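Local coordinates for uncharacterized protein LPG1670 (Legionella pneumophila subsp. pneumophila, PDB 5T2X) that is of unknown function but belongs to the DUF5630 family and has a mainly helical fold without strands, at residues Glu144-Lys147 with Tyr153-Leu156; Tyr133-Leu138 with Leu158-Lys163. All coordinates share one frame; numbering follows the deposited sequence.

Contact 1 of 2, residues Glu144-Lys147 with Tyr153-Leu156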
loop_
_atom_site.group_PDB
_atom_site.type_symbol
_atom_site.label_atom_id
_atom_site.label_comp_id
_atom_site.label_asym_id
_atom_site.label_seq_id
_atom_site.Cartn_x
_atom_site.Cartn_y
_atom_site.Cartn_z
ATOM N N GLU A 144 11.966 -10.716 -8.576
ATOM C CA GLU A 144 12.444 -12.071 -8.829
ATOM C C GLU A 144 12.315 -12.433 -10.304
ATOM O O GLU A 144 13.159 -13.155 -10.845
ATOM C CB GLU A 144 11.686 -13.069 -7.955
ATOM C CG GLU A 144 11.922 -12.885 -6.461
ATOM C CD GLU A 144 13.378 -13.073 -6.065
ATOM O OE1 GLU A 144 14.082 -13.871 -6.722
ATOM O OE2 GLU A 144 13.821 -12.419 -5.098
ATOM N N LYS A 145 11.264 -11.943 -10.967
ATOM C CA LYS A 145 11.156 -12.107 -12.414
ATOM C C LYS A 145 12.314 -11.415 -13.122
ATOM O O LYS A 145 12.925 -11.976 -14.038
ATOM C CB LYS A 145 9.821 -11.549 -12.910
ATOM C CG LYS A 145 8.596 -12.308 -12.437
ATOM C CD LYS A 145 8.279 -13.469 -13.354
ATOM C CE LYS A 145 7.036 -14.212 -12.896
ATOM N NZ LYS A 145 6.717 -15.360 -13.788
ATOM N N TYR A 146 12.624 -10.187 -12.706
ATOM C CA TYR A 146 13.747 -9.463 -13.290
ATOM C C TYR A 146 15.067 -10.155 -12.977
ATOM O O TYR A 146 15.950 -10.243 -13.839
ATOM C CB TYR A 146 13.751 -8.021 -12.778
ATOM C CG TYR A 146 14.977 -7.220 -13.150
ATOM C CD1 TYR A 146 15.298 -6.979 -14.479
ATOM C CD2 TYR A 146 15.802 -6.684 -12.170
ATOM C CE1 TYR A 146 16.414 -6.240 -14.822
ATOM C CE2 TYR A 146 16.918 -5.944 -12.502
ATOM C CZ TYR A 146 17.219 -5.724 -13.829
ATOM O OH TYR A 146 18.328 -4.988 -14.165
ATOM N N LYS A 147 15.209 -10.672 -11.755
ATOM C CA LYS A 147 16.460 -11.303 -11.349
ATOM C C LYS A 147 16.746 -12.570 -12.147
ATOM O O LYS A 147 17.912 -12.879 -12.415
ATOM C CB LYS A 147 16.422 -11.611 -9.853
ATOM C CG LYS A 147 17.720 -12.154 -9.282
ATOM C CD LYS A 147 17.587 -12.405 -7.788
ATOM C CE LYS A 147 18.881 -12.936 -7.195
ATOM N NZ LYS A 147 18.739 -13.219 -5.740
ATOM N N TYR A 153 10.854 -6.563 -16.377
ATOM C CA TYR A 153 10.137 -6.635 -15.110
ATOM C C TYR A 153 10.722 -5.718 -14.047
ATOM O O TYR A 153 10.068 -5.491 -13.024
ATOM C CB TYR A 153 10.106 -8.075 -14.596
ATOM C CG TYR A 153 8.921 -8.864 -15.101
ATOM C CD1 TYR A 153 8.959 -9.495 -16.337
ATOM C CD2 TYR A 153 7.760 -8.969 -14.346
ATOM C CE1 TYR A 153 7.876 -10.216 -16.804
ATOM C CE2 TYR A 153 6.672 -9.687 -14.805
ATOM C CZ TYR A 153 6.736 -10.308 -16.035
ATOM O OH TYR A 153 5.656 -11.024 -16.498
ATOM N N SER A 154 11.931 -5.190 -14.257
ATOM C CA SER A 154 12.438 -4.157 -13.363
ATOM C C SER A 154 11.567 -2.912 -13.423
ATOM O O SER A 154 11.497 -2.153 -12.449
ATOM C CB SER A 154 13.886 -3.815 -13.714
ATOM O OG SER A 154 13.978 -3.271 -15.019
ATOM N N LEU A 155 10.896 -2.691 -14.556
ATOM C CA LEU A 155 9.974 -1.566 -14.672
ATOM C C LEU A 155 8.799 -1.719 -13.716
ATOM O O LEU A 155 8.399 -0.756 -13.053
ATOM C CB LEU A 155 9.476 -1.445 -16.114
ATOM C CG LEU A 155 10.322 -0.714 -17.163
ATOM C CD1 LEU A 155 11.740 -1.254 -17.246
ATOM C CD2 LEU A 155 9.640 -0.813 -18.517
ATOM N N LEU A 156 8.230 -2.925 -13.638
ATOM C CA LEU A 156 7.125 -3.165 -12.716
ATOM C C LEU A 156 7.587 -3.085 -11.268
ATOM O O LEU A 156 6.859 -2.573 -10.409
ATOM C CB LEU A 156 6.490 -4.527 -12.994
ATOM C CG LEU A 156 5.652 -4.653 -14.263
ATOM C CD1 LEU A 156 5.055 -6.046 -14.357
ATOM C CD2 LEU A 156 4.561 -3.596 -14.284
#
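Y146 and K145 at the end of helix 132-147 meet Y153 and S154 at the start of helix 153-167, closing the turn of a helical hairpin, in which two consecutive helices pack side by side in opposite directions. The backbones come close, with the CA atoms of Y146 and Y153 4.9 Å apart. Y146 has chi1 at 172°, which carries its ring away from its own backbone N and across S154. Its CB starts beside the backbone N of S154, 3.7 Å away. From CG outward the ring lies flat beneath the CB of S154: CD1 is the nearest ring atom at 3.5 Å, and CZ still lies 3.8 Å from that CB. OH, the last atom, lies beyond it, 4.6 Å from S154 CB, so the ring carbons make the contact. The methylene sits over the middle of the ring, only 8° off its normal, a well-centred CH-pi contact. Serine suits this place because its short side chain offers one carbon to the ring while its hydroxyl turns to the loop and hydrogen-bonds the carbonyl O of N151. L183 of helix 169-185 touches both Y146 and S154.

The side chains of K145 and Y153 run alongside each other in a common direction. Lysine fits this surface position: its first methylenes lie along an aromatic face while its amine runs outward. The CB of K145 covers the Y153 ring toward its rim, and chi1 of -67° brings CG to 3.9 Å from Y153 CD2 before the chain bends at chi2.

Contact 2 of 2, residues Tyr133-Leu138 with Leu158-Lys163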
loop_
_atom_site.group_PDB
_atom_site.type_symbol
_atom_site.label_atom_id
_atom_site.label_comp_id
_atom_site.label_asym_id
_atom_site.label_seq_id
_atom_site.Cartn_x
_atom_site.Cartn_y
_atom_site.Cartn_z
ATOM N N TYR A 133 0.638 -3.673 1.444
ATOM C CA TYR A 133 1.067 -5.067 1.440
ATOM C C TYR A 133 1.118 -5.621 0.023
ATOM O O TYR A 133 2.026 -6.386 -0.322
ATOM C CB TYR A 133 0.126 -5.909 2.305
ATOM C CG TYR A 133 -0.086 -5.382 3.706
ATOM C CD1 TYR A 133 0.976 -4.909 4.464
ATOM C CD2 TYR A 133 -1.356 -5.355 4.270
ATOM C CE1 TYR A 133 0.781 -4.428 5.746
ATOM C CE2 TYR A 133 -1.562 -4.875 5.547
ATOM C CZ TYR A 133 -0.491 -4.413 6.281
ATOM O OH TYR A 133 -0.698 -3.936 7.555
ATOM N N ALA A 134 0.153 -5.238 -0.815
ATOM C CA ALA A 134 0.123 -5.724 -2.189
ATOM C C ALA A 134 1.266 -5.134 -3.005
ATOM O O ALA A 134 1.956 -5.855 -3.735
ATOM C CB ALA A 134 -1.222 -5.396 -2.833
ATOM N N TYR A 135 1.475 -3.818 -2.899
ATOM C CA TYR A 135 2.583 -3.187 -3.609
ATOM C C TYR A 135 3.920 -3.777 -3.177
ATOM O O TYR A 135 4.810 -3.990 -4.008
ATOM C CB TYR A 135 2.565 -1.676 -3.375
ATOM C CG TYR A 135 1.511 -0.939 -4.172
ATOM C CD1 TYR A 135 1.201 -1.322 -5.470
ATOM C CD2 TYR A 135 0.825 0.139 -3.624
ATOM C CE1 TYR A 135 0.238 -0.650 -6.205
ATOM C CE2 TYR A 135 -0.140 0.818 -4.351
ATOM C CZ TYR A 135 -0.430 0.417 -5.639
ATOM O OH TYR A 135 -1.387 1.087 -6.368
ATOM N N ASN A 136 4.075 -4.055 -1.881
ATOM C CA ASN A 136 5.315 -4.651 -1.396
ATOM C C ASN A 136 5.502 -6.057 -1.953
ATOM O O ASN A 136 6.591 -6.412 -2.421
ATOM C CB ASN A 136 5.320 -4.674 0.133
ATOM C CG ASN A 136 6.609 -5.229 0.704
ATOM O OD1 ASN A 136 7.680 -5.067 0.121
ATOM N ND2 ASN A 136 6.511 -5.896 1.847
ATOM N N SER A 137 4.445 -6.871 -1.918
ATOM C CA SER A 137 4.551 -8.246 -2.395
ATOM C C SER A 137 4.689 -8.300 -3.912
ATOM O O SER A 137 5.432 -9.133 -4.443
ATOM C CB SER A 137 3.337 -9.052 -1.931
ATOM O OG SER A 137 3.438 -10.407 -2.333
ATOM N N LEU A 138 3.986 -7.418 -4.629
ATOM C CA LEU A 138 4.094 -7.403 -6.084
ATOM C C LEU A 138 5.469 -6.936 -6.546
ATOM O O LEU A 138 5.971 -7.422 -7.566
ATOM C CB LEU A 138 3.004 -6.519 -6.689
ATOM C CG LEU A 138 1.603 -7.127 -6.766
ATOM C CD1 LEU A 138 0.597 -6.092 -7.238
ATOM C CD2 LEU A 138 1.599 -8.337 -7.688
ATOM N N LEU A 158 9.898 -1.212 -9.869
ATOM C CA LEU A 158 9.991 0.171 -9.422
ATOM C C LEU A 158 8.635 0.864 -9.460
ATOM O O LEU A 158 8.373 1.754 -8.644
ATOM C CB LEU A 158 11.005 0.929 -10.276
ATOM C CG LEU A 158 11.552 2.223 -9.678
ATOM C CD1 LEU A 158 12.259 1.931 -8.364
ATOM C CD2 LEU A 158 12.497 2.900 -10.656
ATOM N N HIS A 159 7.764 0.468 -10.392
ATOM C CA HIS A 159 6.437 1.072 -10.465
ATOM C C HIS A 159 5.615 0.760 -9.221
ATOM O O HIS A 159 4.923 1.636 -8.688
ATOM C CB HIS A 159 5.707 0.592 -11.716
ATOM C CG HIS A 159 4.268 1.001 -11.763
ATOM N ND1 HIS A 159 3.871 2.309 -11.935
ATOM C CD2 HIS A 159 3.131 0.274 -11.648
ATOM C CE1 HIS A 159 2.551 2.370 -11.932
ATOM N NE2 HIS A 159 2.077 1.150 -11.758
ATOM N N TYR A 160 5.668 -0.487 -8.748
ATOM C CA TYR A 160 4.906 -0.854 -7.559
ATOM C C TYR A 160 5.423 -0.120 -6.330
ATOM O O TYR A 160 4.636 0.292 -5.470
ATOM C CB TYR A 160 4.952 -2.366 -7.350
ATOM C CG TYR A 160 4.191 -3.150 -8.397
ATOM C CD1 TYR A 160 2.941 -2.728 -8.834
ATOM C CD2 TYR A 160 4.726 -4.304 -8.955
ATOM C CE1 TYR A 160 2.241 -3.440 -9.794
ATOM C CE2 TYR A 160 4.035 -5.020 -9.915
ATOM C CZ TYR A 160 2.793 -4.585 -10.331
ATOM O OH TYR A 160 2.103 -5.296 -11.286
ATOM N N ALA A 161 6.742 0.059 -6.233
ATOM C CA ALA A 161 7.306 0.809 -5.116
ATOM C C ALA A 161 6.966 2.292 -5.220
ATOM O O ALA A 161 6.753 2.956 -4.200
ATOM C CB ALA A 161 8.818 0.603 -5.056
ATOM N N GLN A 162 6.913 2.826 -6.443
ATOM C CA GLN A 162 6.550 4.228 -6.623
ATOM C C GLN A 162 5.102 4.477 -6.224
ATOM O O GLN A 162 4.782 5.518 -5.637
ATOM C CB GLN A 162 6.790 4.647 -8.073
ATOM C CG GLN A 162 6.338 6.058 -8.405
ATOM C CD GLN A 162 6.702 6.468 -9.821
ATOM O OE1 GLN A 162 7.447 5.771 -10.509
ATOM N NE2 GLN A 162 6.174 7.604 -10.261
ATOM N N LYS A 163 4.211 3.534 -6.537
ATOM C CA LYS A 163 2.823 3.659 -6.107
ATOM C C LYS A 163 2.705 3.621 -4.589
ATOM O O LYS A 163 1.848 4.303 -4.018
ATOM C CB LYS A 163 1.976 2.558 -6.744
ATOM C CG LYS A 163 1.439 2.914 -8.120
ATOM C CD LYS A 163 0.451 4.067 -8.021
ATOM C CE LYS A 163 -0.088 4.460 -9.382
ATOM N NZ LYS A 163 -1.037 5.602 -9.280
#
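Y135 lies beneath K163, and Y160 beneath L138, so that each helix lends a ring to the other and, three residues on, an aliphatic carbon to lay over the ring it receives. The tightest packing is at the first pair, where the CB of K163 comes within 3.4 Å of Y135 CZ, above the ring and offset toward its rim. Y135 is buried; its hydroxyl hydrogen-bonds ND1 of H130, which satisfies the one polar atom of a side chain otherwise suited to an apolar seam. A127 of helix 117-128 touches both Y135 and L138, walling this inner part. In the second pair L138 CB lies 3.6 Å from Y160 CD2, again over a face, 20° off the normal measured at the ring centroid.

The two segments belong to the arms of a helical hairpin, their axes 8.4 Å apart at closest approach and running antiparallel at 160°. Such a short separation brings side chains against the opposing main chain: the CB of Y135 is 3.5 Å from the carbonyl O of Y160, and the CB of Y160 similarly faces the carbonyl O of Y135. Both tyrosines have CG anti to the carbonyl carbon, and their side chains cross at about a right angle.

Packing is looser where the two rings themselves meet, CD1 of Y135 to CD1 of Y160 at 4.0 Å, and along the outer chain of the partly exposed K163. Lysine serves here because only its inner carbons are needed: the chain bends at chi2, CG and CD pass the hydroxyl O of Y135 at 3.8 and 3.9 Å, and the end leads away, NZ hydrogen-bonding OE1 of Q166.

Overall arrangement
Both contacts join the same two helices, 132-147 and 153-167, with their centres about 12 Å apart along one hairpin. Contact 1 is nested within contact 2: the chain passes through 133-138, 144-147, the short loop, 153-156 and finally 158-163. Contact 1 closes the turn at the surface, about 19 Å from the centre of the chain, whereas contact 2 lies partly buried, about 7 Å from that centre. The hairpin thus runs from the outside of the molecule into its interior. Helix 169-185 touches side chains of the segments at both levels, as expected where consecutive helices pack against one another in a mainly helical protein of still unknown function.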